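Side-chain contacts in rRNA adenine N-6-methyltransferase (Saccharopolyspora erythraea, PDB 6NVM), which dimethylates a single adenine of 23S rRNA with S-adenosyl-L-methionine as methyl donor, lowering the ribosome's affinity for macrolide-lincosamide-streptogramin B antibiotics: residues A[83-88]-A[116-121]; A[240-245]-A[283-288]. One frame throughout, in Å; residues are numbered along the deposited sequence.

Contact 1: residues A[83-88]-A[116-121]; sequences LLTREL and PNIEVV
Thr85, the third residue of helix 83-89, begins the contact. Its CG2 methyl meets two methyls of Ile118, CD1 at 3.8 Å and CG2 at 4.0 Å. Threonine suits this place because its two branches serve different neighbours. With OG1 set anti to the carbonyl carbon (chi1 -43°), the hydroxyl is hydrogen-bonded to Glu76 on strand 73-77, while the methyl branch is left for the apolar partner. At Arg86 the backbone takes over: CA lies 4.4 Å from Ile118 CD1, whereas the CB bond points away from the strand and the side chain packs instead on Leu112 and His115.

Across the gap, Ile118 spans the distance with an extended CG1 arm (chi2 180°), which carries CD1 to 3.9 Å from Thr85 O. A beta-branched residue fits here, as it favours the strand and offers two methyls to the helix. No hydrogen bond joins the segments, and Asn117 ND2 instead binds Ala89 O, just past the helix segment. A helix laid on the parallel part of a mixed sheet, here reaching the edge strand 118-121, is characteristic of the Rossmann-like class I methyltransferase fold.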
loop_
_atom_site.group_PDB
_atom_site.type_symbol
_atom_site.label_atom_id
_atom_site.label_comp_id
_atom_site.label_asym_id
_atom_site.label_seq_id
_atom_site.Cartn_x
_atom_site.Cartn_y
_atom_site.Cartn_z
ATOM N N LEU A 83 -1.851 -21.469 6.030
ATOM C CA LEU A 83 -0.943 -21.402 7.171
ATOM C C LEU A 83 -0.839 -19.974 7.691
ATOM O O LEU A 83 -0.914 -19.733 8.902
ATOM C CB LEU A 83 0.437 -21.941 6.797
ATOM C CG LEU A 83 1.512 -21.800 7.882
ATOM C CD1 LEU A 83 1.097 -22.449 9.207
ATOM C CD2 LEU A 83 2.829 -22.383 7.396
ATOM N N LEU A 84 -0.681 -19.005 6.788
ATOM C CA LEU A 84 -0.702 -17.611 7.213
ATOM C C LEU A 84 -2.004 -17.285 7.933
ATOM O O LEU A 84 -2.004 -16.567 8.940
ATOM C CB LEU A 84 -0.503 -16.692 6.008
ATOM C CG LEU A 84 -0.682 -15.192 6.257
ATOM C CD1 LEU A 84 0.253 -14.712 7.350
ATOM C CD2 LEU A 84 -0.463 -14.411 4.963
ATOM N N THR A 85 -3.127 -17.800 7.427
ATOM C CA THR A 85 -4.413 -17.524 8.061
ATOM C C THR A 85 -4.406 -17.945 9.528
ATOM O O THR A 85 -4.946 -17.240 10.389
ATOM C CB THR A 85 -5.531 -18.250 7.309
ATOM O OG1 THR A 85 -5.335 -18.110 5.895
ATOM C CG2 THR A 85 -6.885 -17.681 7.697
ATOM N N ARG A 86 -3.803 -19.096 9.826
ATOM C CA ARG A 86 -3.714 -19.561 11.211
ATOM C C ARG A 86 -2.922 -18.586 12.071
ATOM O O ARG A 86 -3.301 -18.289 13.213
ATOM C CB ARG A 86 -3.055 -20.938 11.258
ATOM C CG ARG A 86 -3.784 -22.040 10.493
ATOM C CD ARG A 86 -2.910 -23.293 10.387
ATOM N NE ARG A 86 -3.399 -24.237 9.380
ATOM C CZ ARG A 86 -4.130 -25.316 9.633
ATOM N NH1 ARG A 86 -4.474 -25.634 10.876
ATOM N NH2 ARG A 86 -4.508 -26.099 8.629
ATOM N N GLU A 87 -1.810 -18.077 11.541
ATOM C CA GLU A 87 -0.972 -17.183 12.328
ATOM C C GLU A 87 -1.618 -15.817 12.513
ATOM O O GLU A 87 -1.435 -15.187 13.562
ATOM C CB GLU A 87 0.407 -17.087 11.681
ATOM C CG GLU A 87 1.054 -18.471 11.631
ATOM C CD GLU A 87 2.537 -18.456 11.359
ATOM O OE1 GLU A 87 3.173 -17.392 11.534
ATOM O OE2 GLU A 87 3.063 -19.527 10.971
ATOM N N LEU A 88 -2.399 -15.357 11.533
ATOM C CA LEU A 88 -3.182 -14.145 11.722
ATOM C C LEU A 88 -4.256 -14.342 12.783
ATOM O O LEU A 88 -4.485 -13.455 13.616
ATOM C CB LEU A 88 -3.832 -13.726 10.407
ATOM C CG LEU A 88 -2.906 -13.480 9.225
ATOM C CD1 LEU A 88 -3.731 -13.261 7.964
ATOM C CD2 LEU A 88 -2.000 -12.298 9.502
ATOM N N PRO A 116 -12.025 -21.230 15.650
ATOM C CA PRO A 116 -13.379 -20.654 15.628
ATOM C C PRO A 116 -13.435 -19.216 15.138
ATOM O O PRO A 116 -14.516 -18.773 14.728
ATOM C CB PRO A 116 -13.835 -20.767 17.089
ATOM C CG PRO A 116 -12.585 -20.844 17.881
ATOM C CD PRO A 116 -11.585 -21.551 17.019
ATOM N N ASN A 117 -12.324 -18.472 15.156
ATOM C CA ASN A 117 -12.346 -17.075 14.742
ATOM C C ASN A 117 -11.901 -16.890 13.292
ATOM O O ASN A 117 -11.532 -15.773 12.903
ATOM C CB ASN A 117 -11.487 -16.215 15.675
ATOM C CG ASN A 117 -9.999 -16.478 15.526
ATOM O OD1 ASN A 117 -9.583 -17.555 15.106
ATOM N ND2 ASN A 117 -9.188 -15.488 15.886
ATOM N N ILE A 118 -11.929 -17.957 12.492
ATOM C CA ILE A 118 -11.666 -17.880 11.057
ATOM C C ILE A 118 -12.965 -18.146 10.313
ATOM O O ILE A 118 -13.671 -19.123 10.596
ATOM C CB ILE A 118 -10.586 -18.872 10.594
ATOM C CG1 ILE A 118 -9.226 -18.523 11.204
ATOM C CG2 ILE A 118 -10.513 -18.864 9.053
ATOM C CD1 ILE A 118 -8.098 -19.470 10.792
ATOM N N GLU A 119 -13.258 -17.287 9.346
ATOM C CA GLU A 119 -14.368 -17.465 8.427
ATOM C C GLU A 119 -13.810 -17.399 7.017
ATOM O O GLU A 119 -12.978 -16.535 6.724
ATOM C CB GLU A 119 -15.427 -16.385 8.655
ATOM C CG GLU A 119 -16.597 -16.424 7.696
ATOM C CD GLU A 119 -17.562 -15.281 7.931
ATOM O OE1 GLU A 119 -17.205 -14.334 8.667
ATOM O OE2 GLU A 119 -18.680 -15.326 7.380
ATOM N N VAL A 120 -14.238 -18.327 6.166
ATOM C CA VAL A 120 -13.856 -18.359 4.758
ATOM C C VAL A 120 -15.055 -17.916 3.936
ATOM O O VAL A 120 -16.145 -18.489 4.056
ATOM C CB VAL A 120 -13.391 -19.760 4.324
ATOM C CG1 VAL A 120 -13.098 -19.786 2.823
ATOM C CG2 VAL A 120 -12.175 -20.173 5.110
ATOM N N VAL A 121 -14.853 -16.899 3.106
ATOM C CA VAL A 121 -15.885 -16.372 2.221
ATOM C C VAL A 121 -15.542 -16.797 0.803
ATOM O O VAL A 121 -14.425 -16.558 0.329
ATOM C CB VAL A 121 -16.000 -14.842 2.324
ATOM C CG1 VAL A 121 -17.100 -14.314 1.371
ATOM C CG2 VAL A 121 -16.268 -14.423 3.770
#

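Contact 2: residues A[240-245]-A[283-288]; sequences LCFTGV and EQWLRL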
loop_
_atom_site.group_PDB
_atom_site.type_symbol
_atom_site.label_atom_id
_atom_site.label_comp_id
_atom_site.label_asym_id
_atom_site.label_seq_id
_atom_site.Cartn_x
_atom_site.Cartn_y
_atom_site.Cartn_z
ATOM N N LEU A 240 -0.223 18.434 -11.277
ATOM C CA LEU A 240 0.353 19.374 -12.232
ATOM C C LEU A 240 1.789 19.007 -12.587
ATOM O O LEU A 240 2.180 19.058 -13.758
ATOM C CB LEU A 240 0.289 20.789 -11.655
ATOM C CG LEU A 240 1.034 21.884 -12.415
ATOM C CD1 LEU A 240 0.503 22.013 -13.834
ATOM C CD2 LEU A 240 0.912 23.201 -11.662
ATOM N N CYS A 241 2.590 18.638 -11.590
ATOM C CA CYS A 241 4.008 18.394 -11.830
ATOM C C CYS A 241 4.260 17.057 -12.513
ATOM O O CYS A 241 5.228 16.933 -13.270
ATOM C CB CYS A 241 4.781 18.456 -10.512
ATOM S SG CYS A 241 4.843 20.104 -9.776
ATOM N N PHE A 242 3.419 16.052 -12.265
ATOM C CA PHE A 242 3.628 14.745 -12.868
ATOM C C PHE A 242 3.229 14.698 -14.340
ATOM O O PHE A 242 3.580 13.730 -15.023
ATOM C CB PHE A 242 2.870 13.671 -12.078
ATOM C CG PHE A 242 3.696 13.027 -10.995
ATOM C CD1 PHE A 242 3.764 13.584 -9.725
ATOM C CD2 PHE A 242 4.425 11.874 -11.256
ATOM C CE1 PHE A 242 4.531 13.000 -8.730
ATOM C CE2 PHE A 242 5.195 11.277 -10.265
ATOM C CZ PHE A 242 5.251 11.842 -9.001
ATOM N N THR A 243 2.522 15.712 -14.850
ATOM C CA THR A 243 2.251 15.767 -16.286
ATOM C C THR A 243 3.493 16.169 -17.069
ATOM O O THR A 243 3.657 15.753 -18.222
ATOM C CB THR A 243 1.117 16.747 -16.597
ATOM O OG1 THR A 243 1.544 18.086 -16.310
ATOM C CG2 THR A 243 -0.135 16.412 -15.793
ATOM N N GLY A 244 4.367 16.970 -16.468
ATOM C CA GLY A 244 5.593 17.390 -17.113
ATOM C C GLY A 244 5.470 18.609 -17.997
ATOM O O GLY A 244 6.421 18.920 -18.724
ATOM N N VAL A 245 4.337 19.317 -17.952
ATOM C CA VAL A 245 4.124 20.448 -18.849
ATOM C C VAL A 245 5.229 21.473 -18.649
ATOM O O VAL A 245 5.563 21.842 -17.516
ATOM C CB VAL A 245 2.735 21.064 -18.616
ATOM C CG1 VAL A 245 2.648 21.725 -17.236
ATOM C CG2 VAL A 245 2.397 22.062 -19.720
ATOM N N GLU A 283 8.894 13.852 1.420
ATOM C CA GLU A 283 9.146 14.943 2.351
ATOM C C GLU A 283 9.458 16.237 1.607
ATOM O O GLU A 283 9.157 17.324 2.104
ATOM C CB GLU A 283 10.281 14.579 3.312
ATOM C CG GLU A 283 11.581 14.166 2.641
ATOM C CD GLU A 283 11.673 12.667 2.402
ATOM O OE1 GLU A 283 10.618 11.983 2.386
ATOM O OE2 GLU A 283 12.812 12.174 2.234
ATOM N N GLN A 284 10.044 16.133 0.414
ATOM C CA GLN A 284 10.296 17.319 -0.401
ATOM C C GLN A 284 9.004 17.864 -1.001
ATOM O O GLN A 284 8.807 19.082 -1.054
ATOM C CB GLN A 284 11.315 16.987 -1.489
ATOM C CG GLN A 284 12.695 16.706 -0.912
ATOM C CD GLN A 284 13.691 16.243 -1.946
ATOM O OE1 GLN A 284 13.458 15.268 -2.653
ATOM N NE2 GLN A 284 14.815 16.945 -2.040
ATOM N N TRP A 285 8.104 16.982 -1.446
ATOM C CA TRP A 285 6.816 17.438 -1.958
ATOM C C TRP A 285 6.041 18.213 -0.898
ATOM O O TRP A 285 5.409 19.233 -1.201
ATOM C CB TRP A 285 5.991 16.247 -2.443
ATOM C CG TRP A 285 6.441 15.648 -3.744
ATOM C CD1 TRP A 285 6.985 14.411 -3.929
ATOM C CD2 TRP A 285 6.360 16.249 -5.043
ATOM N NE1 TRP A 285 7.251 14.206 -5.259
ATOM C CE2 TRP A 285 6.880 15.320 -5.965
ATOM C CE3 TRP A 285 5.907 17.484 -5.513
ATOM C CZ2 TRP A 285 6.963 15.588 -7.330
ATOM C CZ3 TRP A 285 5.987 17.747 -6.873
ATOM C CH2 TRP A 285 6.512 16.802 -7.763
ATOM N N LEU A 286 6.065 17.737 0.350
ATOM C CA LEU A 286 5.370 18.438 1.428
ATOM C C LEU A 286 5.968 19.820 1.664
ATOM O O LEU A 286 5.242 20.807 1.827
ATOM C CB LEU A 286 5.431 17.616 2.713
ATOM C CG LEU A 286 4.673 16.295 2.737
ATOM C CD1 LEU A 286 5.008 15.532 4.025
ATOM C CD2 LEU A 286 3.192 16.561 2.628
ATOM N N ARG A 287 7.296 19.906 1.711
ATOM C CA ARG A 287 7.945 21.201 1.897
ATOM C C ARG A 287 7.668 22.128 0.719
ATOM O O ARG A 287 7.424 23.326 0.904
ATOM C CB ARG A 287 9.450 21.011 2.083
ATOM C CG ARG A 287 9.848 20.510 3.472
ATOM C CD ARG A 287 11.261 20.970 3.840
ATOM N NE ARG A 287 12.254 20.487 2.884
ATOM C CZ ARG A 287 12.805 19.279 2.922
ATOM N NH1 ARG A 287 12.469 18.417 3.875
ATOM N NH2 ARG A 287 13.696 18.929 2.006
ATOM N N LEU A 288 7.711 21.590 -0.499
ATOM C CA LEU A 288 7.395 22.386 -1.680
ATOM C C LEU A 288 6.004 22.994 -1.563
ATOM O O LEU A 288 5.807 24.188 -1.820
ATOM C CB LEU A 288 7.507 21.513 -2.933
ATOM C CG LEU A 288 7.409 22.183 -4.305
ATOM C CD1 LEU A 288 8.648 23.033 -4.573
ATOM C CD2 LEU A 288 7.229 21.126 -5.396
#
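Trp285 reaches from its helix toward 240-245, and the far rim of its six-membered ring meets Cys241 and Phe242. With CG anti to the carbonyl carbon (chi1 -74°), the indole extends across the gap between two backbones whose closest CA atoms, those of Cys241 and Trp285, are 10.3 Å apart. A large side chain is what such a separation needs, and a small one faces it: Cys241 CB lies near the ring plane at the indole edge, 3.6 Å from CH2. The cysteine sulfur is also at the edge, SG being 3.9 Å from CZ3, a sulfur-aromatic contact.

Phe242 has chi1 at -92°, well off the staggered -60°; its CB bond does not aim at the other helix, yet ring atom CE1 lies 3.8 Å from Trp285 CZ2. The two rings are inclined by 27° and slid apart, with 5.8 Å between the centroids of the phenyl and the six-membered ring, so they barely overlap. Gly244 then leaves helical angles with a positive phi that a side chain would resist. Helix 228-243 packs on helix 282-292 partly through this indole, which Ile249 of helix 249-254 also touches, while Leu288 beside it rests on helix 259-269.

Overall arrangement
Contact 1 and contact 2 lie on opposite sides of the chain's centre, about 42 Å apart between centres and about 28 Å at their nearest atoms, so neither touches the other. They follow one another along the chain: the first joins a helix to the edge of the seven-stranded sheet, the second lies among the helices that follow strand 213-220 in sequence. Contact 1 is the nearer to the predicted cofactor site, though not part of it: the side chain of Thr85 is about 8 Å from Gly78 and about 9 Å from the side chain of Glu99, both predicted to bind S-adenosyl-L-methionine. Contact 2 is helix-to-helix packing remote from the predicted cofactor-binding residues.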